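Local structure of small ribosomal subunit protein bS6 (Aquifex aeolicus, 2J5A) at residues 15-18 and 19-22; 25-28 and 29-33; 33-36 and 37-41; 82-85 and 86-90. The protein probably binds 16S ribosomal RNA together with protein bS18, as a structural constituent of the small ribosomal subunit. All blocks are in the same frame, centred on the assembly; numbering follows the deposited sequence.

How the interactions relate
Interaction 1 is the turn leading into helix 22-38; interactions 2 and 3 follow one another along that helix and share Lys33; interaction 4 closes helix 78-88 at a sodium ion. The centres of interactions 1 and 3 lie about 22 Å apart and the two do not touch, whereas interaction 4 touches all three others. Lys17 NZ reaches Glu90 O at 2.9 Å, Lys28 NZ forms a salt bridge with Asp89 OD2, and Phe35 CE2 packs on Leu82 CA at 3.9 Å. The side chains of Lys17 and Lys28 each come within about 8 Å of the sodium, nearest atom to ion, and that of Phe35 within about 12 Å.

Interaction 1: 15-18 and 19-22; sequences AVKP and TLSE
Thr19 and Leu20 fold back on Lys17 and Val16 in a type I beta turn from Lys17 to Leu20, with Pro18 at its corner; the turn leads the chain from strand 8-16 toward helix 22-38 in a ferredoxin-like alpha+beta fold. Pro18 is the second residue of the turn, and its ring-fixed phi of -76° suits that position. Thr19 turns its hydroxyl back over Lys17, two residues earlier: with chi1 at 66°, OG1 sits between the backbone N and the carbonyl carbon and comes 3.7 Å from Lys17 CD. This contact is with the aliphatic part of the lysine, whose NZ continues to a hydrogen bond with Glu90 O. At the base of the turn Lys17 O and Leu20 N are 3.6 Å apart. Leu20 spreads its two methyl branches over Lys17 and Val16. CD1 rests against Lys17 CG at 3.7 Å, the two side chains running obliquely past each other, while CD2 goes to Val16. Met25 of helix 22-38 packs on both Val16 and Leu20, and Phe61 receives Lys17, Pro18 and Thr19, so the turn is held between the helix start and a neighbouring loop. The Val16 and Leu20 side chains cross at about a right angle, and there CG1 of Val16 meets CD2 of Leu20 at 3.4 Å, tighter than usual for two carbons.

Interaction 2: 25-28 and 29-33; sequences MKKK and FEQVK
Gln31 lies back along helix 22-38 onto Lys27 and Lys28, one turn earlier. Its CB is 3.4 Å from Lys28 O, and its CG is equally close to Lys27 O, the carbonyl that also accepts the Gln31 backbone N at 2.8 Å. With CG anti to the carbonyl carbon (chi1 -79°) and the chain extended beyond it, the amide is carried along the preceding turn. CD comes 4.1 Å from Lys27 CG. At the tip the two branches part: NE2 lies against the aliphatic chain of Lys27, 3.2 Å from its CE, and OE1 faces Lys28 CE at 4.0 Å. Lys28 then runs on to Asp89 and Asp91. On another flank, Glu30 OE2 takes a salt bridge from Lys33 NZ and a hydrogen bond from a water that also donates to Lys26 O, so one carboxylate oxygen has two partners. Lys33 CD passes over a face of the Phe29 ring, 3.7 Å above its plane and offset toward the rim. Phe29 stacks with Phe67 of the sheet, and Val32 packs on Phe14 and on Leu82 and Leu86. Mostly polar residues outside and mainly apolar ones inside mark an amphipathic helix laid on the antiparallel sheet, as in the ferredoxin-like fold.

Interaction 3: 33-36 and 37-41; sequences KEFI and KQKGG
Gln38 N bonds to Glu34 O at 2.8 Å and Lys37 N to Lys33 O at 2.9 Å, i to i+4 bonds of the last turns of helix 22-38, where Lys39 N to Phe35 O (3.2 Å) is the final one before a Schellman motif ends it. In that motif Gly41 N donates to Ile36 O at 3.1 Å, the six-to-one bond, while Gly40 N makes the weak companion bond to Lys37 O. Gly40 supplies the reversal with phi 96°, where a CB would collide with the carbonyl oxygen of Lys39. Ile36 O also receives a weak bond from Lys39 N and therefore has two donors at the helix end. Among side chains, Lys37 bends at chi3 (84°) to bring NZ to Glu34 OE1 in a weak salt bridge, 3.3 Å long, with CE beside the other carboxylate oxygen. Lys33 ends elsewhere, on Glu30 and Glu46. Farther out, Lys39 lies obliquely across the Phe35 ring: CG sits over one face, offset toward the rim, and CE is 3.7 Å from CZ. With an alanine in place of Lys39, the ring would probably lose that aliphatic cover and Glu81 its weak ion-pair partner. Phe35 also meets Glu81, Leu82 and Gln85 of helix 78-88, joining the two helices; Ile36 reaches Ile43, Val69 and Phe71 of the sheet and also touches Leu82. Gly41 completes the exit: a CB on it would lie 2.8 Å from Ile36 CG2, a clash, while its real CA sits 4.1 Å from that methyl.

Interaction 4: 82-85 and 86-90; sequences LDFQ and LKIDE. With NA (sodium ion), chain B.
Leu86, Lys87 and Asp89, whose backbone N atoms bond back to Leu82, Asp83 and Gln85, turn their carbonyls to a sodium ion. Leu86 O lies 2.4 Å from the metal, Lys87 O 2.5 Å and Asp89 O 2.2 Å; a water and Val92 O complete the five ligands. Behind them, helical bonds help to set the first two carbonyls: Lys87 N to Asp83 O (2.9 Å) for that of Leu86, Ile88 N to Phe84 O (2.9 Å) for that of Lys87. Asp89 leaves helical geometry (psi 116°), while its carboxylate is held by Lys28 NZ and by Asp91 N. Leu86 and Leu82 lie side by side, CD1 being 4.2 Å from CG, and Leu86 also packs on Val32 and Trp95. Trimming Leu86 to an alanine would probably open a gap between Leu82, Val32 and Trp95. On the outer flank, Ile88 lays CG2 over the face of the Phe84 ring in a CH-pi contact, 4.0 Å from the centroid and 17° off the normal. CG2 gets there by lying anti to the carbonyl carbon, with CG1 at chi1 71°. Main-chain oxygens gathered round a cation make this a sodium site at the C-terminal end of helix 78-88, completed from strand 92-100.

Interaction 1: 15-18 and 19-22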
loop_
_atom_site.group_PDB
_atom_site.type_symbol
_atom_site.label_atom_id
_atom_site.label_comp_id
_atom_site.label_asym_id
_atom_site.label_seq_id
_atom_site.Cartn_x
_atom_site.Cartn_y
_atom_site.Cartn_z
ATOM N N ALA A 15 -2.374 -0.213 6.552
ATOM C CA ALA A 15 -2.333 0.330 7.906
ATOM C C ALA A 15 -1.312 -0.442 8.717
ATOM O O ALA A 15 -1.377 -1.667 8.792
ATOM C CB ALA A 15 -3.700 0.228 8.572
ATOM N N VAL A 16 -0.363 0.284 9.306
ATOM C CA VAL A 16 0.740 -0.304 10.087
ATOM C C VAL A 16 0.421 -0.212 11.583
ATOM O O VAL A 16 -0.111 0.803 12.038
ATOM C CB VAL A 16 2.047 0.436 9.793
ATOM C CG1 VAL A 16 3.160 -0.045 10.692
ATOM C CG2 VAL A 16 2.404 0.297 8.324
ATOM N N LYS A 17 0.748 -1.258 12.349
ATOM C CA LYS A 17 0.361 -1.275 13.768
ATOM C C LYS A 17 1.056 -0.119 14.500
ATOM O O LYS A 17 2.167 0.280 14.120
ATOM C CB LYS A 17 0.557 -2.650 14.456
ATOM C CG LYS A 17 1.969 -3.175 14.523
ATOM C CD LYS A 17 2.090 -4.437 15.425
ATOM C CE LYS A 17 1.223 -5.621 14.963
ATOM N NZ LYS A 17 1.942 -6.971 15.064
ATOM N N PRO A 18 0.357 0.491 15.471
ATOM C CA PRO A 18 0.825 1.751 16.071
ATOM C C PRO A 18 1.995 1.653 17.066
ATOM O O PRO A 18 2.402 2.674 17.578
ATOM C CB PRO A 18 -0.429 2.293 16.780
ATOM C CG PRO A 18 -1.224 1.090 17.114
ATOM C CD PRO A 18 -0.928 0.055 16.041
ATOM N N THR A 19 2.515 0.456 17.324
ATOM C CA THR A 19 3.620 0.237 18.266
ATOM C C THR A 19 5.005 0.306 17.608
ATOM O O THR A 19 6.019 0.186 18.298
ATOM C CB THR A 19 3.513 -1.152 18.919
ATOM O OG1 THR A 19 3.705 -2.169 17.916
ATOM C CG2 THR A 19 2.155 -1.346 19.598
ATOM N N LEU A 20 5.052 0.443 16.281
ATOM C CA LEU A 20 6.301 0.703 15.584
ATOM C C LEU A 20 6.644 2.178 15.742
ATOM O O LEU A 20 5.759 3.011 15.788
ATOM C CB LEU A 20 6.180 0.382 14.077
ATOM C CG LEU A 20 6.384 -1.055 13.572
ATOM C CD1 LEU A 20 5.538 -2.063 14.311
ATOM C CD2 LEU A 20 6.081 -1.112 12.091
ATOM N N SER A 21 7.928 2.497 15.769
ATOM C CA SER A 21 8.373 3.867 15.841
ATOM C C SER A 21 8.141 4.556 14.510
ATOM O O SER A 21 8.050 3.904 13.470
ATOM C CB SER A 21 9.869 3.933 16.163
ATOM O OG SER A 21 10.659 3.577 15.030
ATOM N N GLU A 22 8.084 5.882 14.549
ATOM C CA GLU A 22 8.061 6.682 13.332
ATOM C C GLU A 22 9.072 6.217 12.303
ATOM O O GLU A 22 8.783 6.211 11.109
ATOM C CB GLU A 22 8.346 8.146 13.663
ATOM C CG GLU A 22 8.217 9.081 12.482
ATOM C CD GLU A 22 6.809 9.128 11.920
ATOM O OE1 GLU A 22 5.851 8.741 12.633
ATOM O OE2 GLU A 22 6.670 9.573 10.767
#

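Interaction 2: 25-28 and 29-33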
loop_
_atom_site.group_PDB
_atom_site.type_symbol
_atom_site.label_atom_id
_atom_site.label_comp_id
_atom_site.label_asym_id
_atom_site.label_seq_id
_atom_site.Cartn_x
_atom_site.Cartn_y
_atom_site.Cartn_z
ATOM N N MET A 25 7.920 2.835 10.785
ATOM C CA MET A 25 6.797 3.052 9.887
ATOM C C MET A 25 7.266 3.551 8.530
ATOM O O MET A 25 6.872 3.012 7.504
ATOM C CB MET A 25 5.791 4.028 10.495
ATOM C CG MET A 25 4.962 3.413 11.609
ATOM S SD MET A 25 4.129 4.639 12.633
ATOM C CE MET A 25 3.276 3.595 13.800
ATOM N N LYS A 26 8.126 4.563 8.524
ATOM C CA LYS A 26 8.643 5.096 7.263
ATOM C C LYS A 26 9.455 4.048 6.500
ATOM O O LYS A 26 9.357 3.960 5.293
ATOM C CB LYS A 26 9.476 6.358 7.503
ATOM C CG LYS A 26 8.668 7.608 7.861
ATOM C CD LYS A 26 7.962 8.155 6.628
ATOM C CE LYS A 26 7.841 9.674 6.669
ATOM N NZ LYS A 26 6.942 10.162 5.577
ATOM N N LYS A 27 10.240 3.254 7.215
ATOM C CA LYS A 27 11.006 2.148 6.629
ATOM C C LYS A 27 10.080 1.101 5.986
ATOM O O LYS A 27 10.300 0.687 4.853
ATOM C CB LYS A 27 11.886 1.505 7.713
ATOM C CG LYS A 27 12.807 0.367 7.239
ATOM C CD LYS A 27 14.056 0.865 6.541
ATOM C CE LYS A 27 14.743 -0.262 5.724
ATOM N NZ LYS A 27 16.224 -0.001 5.505
ATOM N N LYS A 28 9.056 0.680 6.725
ATOM C CA LYS A 28 7.990 -0.166 6.188
ATOM C C LYS A 28 7.427 0.343 4.850
ATOM O O LYS A 28 7.323 -0.407 3.895
ATOM C CB LYS A 28 6.853 -0.288 7.188
ATOM C CG LYS A 28 5.805 -1.318 6.796
ATOM C CD LYS A 28 5.822 -2.548 7.675
ATOM C CE LYS A 28 6.862 -3.567 7.243
ATOM N NZ LYS A 28 6.776 -4.769 8.156
ATOM N N PHE A 29 7.084 1.616 4.789
ATOM C CA PHE A 29 6.616 2.222 3.548
ATOM C C PHE A 29 7.620 2.089 2.399
ATOM O O PHE A 29 7.239 1.717 1.283
ATOM C CB PHE A 29 6.292 3.690 3.780
ATOM C CG PHE A 29 5.535 4.346 2.663
ATOM C CD1 PHE A 29 4.686 3.614 1.822
ATOM C CD2 PHE A 29 5.610 5.707 2.493
ATOM C CE1 PHE A 29 3.975 4.229 0.831
ATOM C CE2 PHE A 29 4.871 6.331 1.508
ATOM C CZ PHE A 29 4.061 5.590 0.676
ATOM N N GLU A 30 8.891 2.404 2.665
ATOM C CA GLU A 30 9.948 2.251 1.660
ATOM C C GLU A 30 10.074 0.793 1.226
ATOM O O GLU A 30 10.292 0.507 0.063
ATOM C CB GLU A 30 11.315 2.757 2.169
ATOM C CG GLU A 30 11.415 4.276 2.432
ATOM C CD GLU A 30 10.905 5.152 1.294
ATOM O OE1 GLU A 30 11.253 4.868 0.116
ATOM O OE2 GLU A 30 10.156 6.132 1.567
ATOM N N GLN A 31 9.941 -0.117 2.173
ATOM C CA GLN A 31 9.990 -1.543 1.885
ATOM C C GLN A 31 8.842 -2.037 1.010
ATOM O O GLN A 31 9.046 -2.915 0.179
ATOM C CB GLN A 31 10.038 -2.347 3.185
ATOM C CG GLN A 31 11.447 -2.354 3.790
ATOM C CD GLN A 31 11.525 -2.945 5.190
ATOM O OE1 GLN A 31 10.554 -3.534 5.709
ATOM N NE2 GLN A 31 12.700 -2.787 5.818
ATOM N N VAL A 32 7.649 -1.483 1.198
ATOM C CA VAL A 32 6.521 -1.825 0.361
ATOM C C VAL A 32 6.745 -1.309 -1.059
ATOM O O VAL A 32 6.526 -2.031 -2.027
ATOM C CB VAL A 32 5.212 -1.306 0.950
ATOM C CG1 VAL A 32 4.037 -1.465 -0.075
ATOM C CG2 VAL A 32 4.936 -2.037 2.279
ATOM N N LYS A 33 7.202 -0.068 -1.164
ATOM C CA LYS A 33 7.513 0.540 -2.458
ATOM C C LYS A 33 8.583 -0.228 -3.218
ATOM O O LYS A 33 8.512 -0.352 -4.423
ATOM C CB LYS A 33 7.937 2.008 -2.284
ATOM C CG LYS A 33 6.804 2.993 -2.529
ATOM C CD LYS A 33 6.790 4.129 -1.556
ATOM C CE LYS A 33 8.050 4.954 -1.611
ATOM N NZ LYS A 33 8.383 5.488 -0.271
HETATM O O HOH W 1 8.977 6.037 4.021
#

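Interaction 3: 33-36 and 37-41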
loop_
_atom_site.group_PDB
_atom_site.type_symbol
_atom_site.label_atom_id
_atom_site.label_comp_id
_atom_site.label_asym_id
_atom_site.label_seq_id
_atom_site.Cartn_x
_atom_site.Cartn_y
_atom_site.Cartn_z
ATOM N N LYS A 33 7.202 -0.068 -1.164
ATOM C CA LYS A 33 7.513 0.540 -2.458
ATOM C C LYS A 33 8.583 -0.228 -3.218
ATOM O O LYS A 33 8.512 -0.352 -4.423
ATOM C CB LYS A 33 7.937 2.008 -2.284
ATOM C CG LYS A 33 6.804 2.993 -2.529
ATOM C CD LYS A 33 6.790 4.129 -1.556
ATOM C CE LYS A 33 8.050 4.954 -1.611
ATOM N NZ LYS A 33 8.383 5.488 -0.271
ATOM N N GLU A 34 9.575 -0.746 -2.506
ATOM C CA GLU A 34 10.685 -1.422 -3.166
ATOM C C GLU A 34 10.218 -2.804 -3.598
ATOM O O GLU A 34 10.624 -3.293 -4.643
ATOM C CB GLU A 34 11.904 -1.497 -2.229
ATOM C CG GLU A 34 13.271 -1.303 -2.898
ATOM C CD GLU A 34 13.295 -0.135 -3.866
ATOM O OE1 GLU A 34 12.844 0.973 -3.472
ATOM O OE2 GLU A 34 13.740 -0.345 -5.025
ATOM N N PHE A 35 9.357 -3.430 -2.798
ATOM C CA PHE A 35 8.710 -4.677 -3.184
ATOM C C PHE A 35 7.913 -4.494 -4.481
ATOM O O PHE A 35 8.048 -5.265 -5.428
ATOM C CB PHE A 35 7.797 -5.146 -2.057
ATOM C CG PHE A 35 7.005 -6.373 -2.378
ATOM C CD1 PHE A 35 7.426 -7.619 -1.949
ATOM C CD2 PHE A 35 5.812 -6.284 -3.102
ATOM C CE1 PHE A 35 6.676 -8.750 -2.242
ATOM C CE2 PHE A 35 5.063 -7.418 -3.393
ATOM C CZ PHE A 35 5.487 -8.640 -2.962
ATOM N N ILE A 36 7.088 -3.456 -4.529
ATOM C CA ILE A 36 6.328 -3.170 -5.735
ATOM C C ILE A 36 7.278 -2.959 -6.917
ATOM O O ILE A 36 7.047 -3.514 -7.996
ATOM C CB ILE A 36 5.417 -1.948 -5.566
ATOM C CG1 ILE A 36 4.364 -2.214 -4.481
ATOM C CG2 ILE A 36 4.747 -1.602 -6.906
ATOM C CD1 ILE A 36 3.635 -0.986 -4.022
ATOM N N LYS A 37 8.333 -2.165 -6.701
ATOM C CA LYS A 37 9.338 -1.861 -7.741
ATOM C C LYS A 37 10.022 -3.136 -8.243
ATOM O O LYS A 37 10.276 -3.291 -9.433
ATOM C CB LYS A 37 10.398 -0.864 -7.229
ATOM C CG LYS A 37 9.985 0.603 -7.357
ATOM C CD LYS A 37 10.711 1.551 -6.372
ATOM C CE LYS A 37 12.079 2.008 -6.896
ATOM N NZ LYS A 37 12.720 3.086 -6.054
ATOM N N GLN A 38 10.313 -4.038 -7.321
ATOM C CA GLN A 38 10.862 -5.345 -7.652
ATOM C C GLN A 38 9.982 -6.025 -8.700
ATOM O O GLN A 38 10.463 -6.442 -9.756
ATOM C CB GLN A 38 10.954 -6.205 -6.370
ATOM C CG GLN A 38 11.831 -7.455 -6.453
ATOM C CD GLN A 38 12.232 -7.986 -5.060
ATOM O OE1 GLN A 38 11.376 -8.431 -4.280
ATOM N NE2 GLN A 38 13.533 -7.959 -4.758
ATOM N N LYS A 39 8.686 -6.099 -8.431
ATOM C CA LYS A 39 7.809 -6.984 -9.185
ATOM C C LYS A 39 7.367 -6.429 -10.546
ATOM O O LYS A 39 6.511 -7.010 -11.208
ATOM C CB LYS A 39 6.594 -7.370 -8.335
ATOM C CG LYS A 39 6.940 -7.985 -6.994
ATOM C CD LYS A 39 7.070 -9.484 -7.064
ATOM C CE LYS A 39 7.482 -10.060 -5.717
ATOM N NZ LYS A 39 7.028 -11.489 -5.554
ATOM N N GLY A 40 7.979 -5.328 -10.971
ATOM C CA GLY A 40 7.712 -4.720 -12.271
ATOM C C GLY A 40 6.697 -3.588 -12.212
ATOM O O GLY A 40 6.014 -3.309 -13.206
ATOM N N GLY A 41 6.593 -2.931 -11.058
ATOM C CA GLY A 41 5.657 -1.829 -10.902
ATOM C C GLY A 41 6.376 -0.501 -10.834
ATOM O O GLY A 41 7.446 -0.411 -10.260
#

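Interaction 4: 82-85 and 86-90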
loop_
_atom_site.group_PDB
_atom_site.type_symbol
_atom_site.label_atom_id
_atom_site.label_comp_id
_atom_site.label_asym_id
_atom_site.label_seq_id
_atom_site.Cartn_x
_atom_site.Cartn_y
_atom_site.Cartn_z
ATOM N N LEU A 82 1.106 -8.537 -3.655
ATOM C CA LEU A 82 1.225 -7.446 -2.709
ATOM C C LEU A 82 0.297 -7.737 -1.557
ATOM O O LEU A 82 0.639 -7.582 -0.382
ATOM C CB LEU A 82 0.833 -6.144 -3.410
ATOM C CG LEU A 82 1.027 -4.811 -2.733
ATOM C CD1 LEU A 82 2.407 -4.667 -2.088
ATOM C CD2 LEU A 82 0.787 -3.724 -3.782
ATOM N N ASP A 83 -0.880 -8.204 -1.912
ATOM C CA ASP A 83 -1.854 -8.627 -0.954
ATOM C C ASP A 83 -1.345 -9.756 -0.041
ATOM O O ASP A 83 -1.569 -9.731 1.183
ATOM C CB ASP A 83 -3.087 -9.076 -1.712
ATOM C CG ASP A 83 -4.231 -9.360 -0.818
ATOM O OD1 ASP A 83 -4.944 -8.402 -0.486
ATOM O OD2 ASP A 83 -4.431 -10.543 -0.475
ATOM N N PHE A 84 -0.682 -10.754 -0.617
ATOM C CA PHE A 84 -0.129 -11.846 0.189
ATOM C C PHE A 84 0.962 -11.317 1.121
ATOM O O PHE A 84 0.974 -11.600 2.305
ATOM C CB PHE A 84 0.473 -12.941 -0.693
ATOM C CG PHE A 84 0.912 -14.157 0.070
ATOM C CD1 PHE A 84 -0.017 -14.971 0.681
ATOM C CD2 PHE A 84 2.245 -14.475 0.190
ATOM C CE1 PHE A 84 0.371 -16.094 1.374
ATOM C CE2 PHE A 84 2.642 -15.603 0.900
ATOM C CZ PHE A 84 1.699 -16.409 1.481
ATOM N N GLN A 85 1.876 -10.542 0.551
ATOM C CA GLN A 85 2.959 -9.911 1.316
ATOM C C GLN A 85 2.439 -9.050 2.481
ATOM O O GLN A 85 2.976 -9.103 3.592
ATOM C CB GLN A 85 3.787 -9.055 0.379
ATOM C CG GLN A 85 5.052 -8.483 0.991
ATOM C CD GLN A 85 6.222 -9.469 0.988
ATOM O OE1 GLN A 85 6.040 -10.699 0.920
ATOM N NE2 GLN A 85 7.431 -8.924 1.086
ATOM N N LEU A 86 1.395 -8.259 2.243
ATOM C CA LEU A 86 0.881 -7.399 3.305
ATOM C C LEU A 86 0.082 -8.218 4.317
ATOM O O LEU A 86 0.104 -7.913 5.507
ATOM C CB LEU A 86 0.065 -6.231 2.746
ATOM C CG LEU A 86 0.730 -5.249 1.745
ATOM C CD1 LEU A 86 -0.330 -4.337 1.182
ATOM C CD2 LEU A 86 1.860 -4.434 2.347
ATOM N N LYS A 87 -0.626 -9.242 3.841
ATOM C CA LYS A 87 -1.290 -10.221 4.702
ATOM C C LYS A 87 -0.299 -10.846 5.714
ATOM O O LYS A 87 -0.484 -10.712 6.930
ATOM C CB LYS A 87 -1.960 -11.325 3.871
ATOM C CG LYS A 87 -2.933 -12.204 4.659
ATOM C CD LYS A 87 -3.442 -13.474 3.917
ATOM C CE LYS A 87 -3.667 -13.313 2.400
ATOM N NZ LYS A 87 -4.827 -14.095 1.874
ATOM N N ILE A 88 0.763 -11.474 5.229
ATOM C CA ILE A 88 1.658 -12.195 6.126
ATOM C C ILE A 88 2.543 -11.277 6.989
ATOM O O ILE A 88 2.951 -11.688 8.078
ATOM C CB ILE A 88 2.505 -13.281 5.383
ATOM C CG1 ILE A 88 3.575 -12.652 4.487
ATOM C CG2 ILE A 88 1.574 -14.174 4.571
ATOM C CD1 ILE A 88 4.508 -13.647 3.853
ATOM N N ASP A 89 2.826 -10.052 6.526
ATOM C CA ASP A 89 3.550 -9.076 7.342
ATOM C C ASP A 89 2.750 -8.801 8.584
ATOM O O ASP A 89 1.636 -8.263 8.511
ATOM C CB ASP A 89 3.781 -7.761 6.600
ATOM C CG ASP A 89 4.805 -6.872 7.290
ATOM O OD1 ASP A 89 4.838 -6.798 8.527
ATOM O OD2 ASP A 89 5.604 -6.241 6.596
ATOM N N GLU A 90 3.310 -9.163 9.730
ATOM C CA GLU A 90 2.597 -9.042 11.006
ATOM C C GLU A 90 2.411 -7.597 11.461
ATOM O O GLU A 90 1.504 -7.290 12.246
ATOM C CB GLU A 90 3.317 -9.851 12.100
ATOM C CG GLU A 90 2.763 -11.273 12.256
ATOM C CD GLU A 90 3.576 -12.110 13.224
ATOM O OE1 GLU A 90 3.829 -11.624 14.356
ATOM O OE2 GLU A 90 3.969 -13.239 12.843
HETATM NA NA NA B . -0.406 -8.324 7.765
HETATM O O HOH W 2 -1.416 -9.371 9.318
#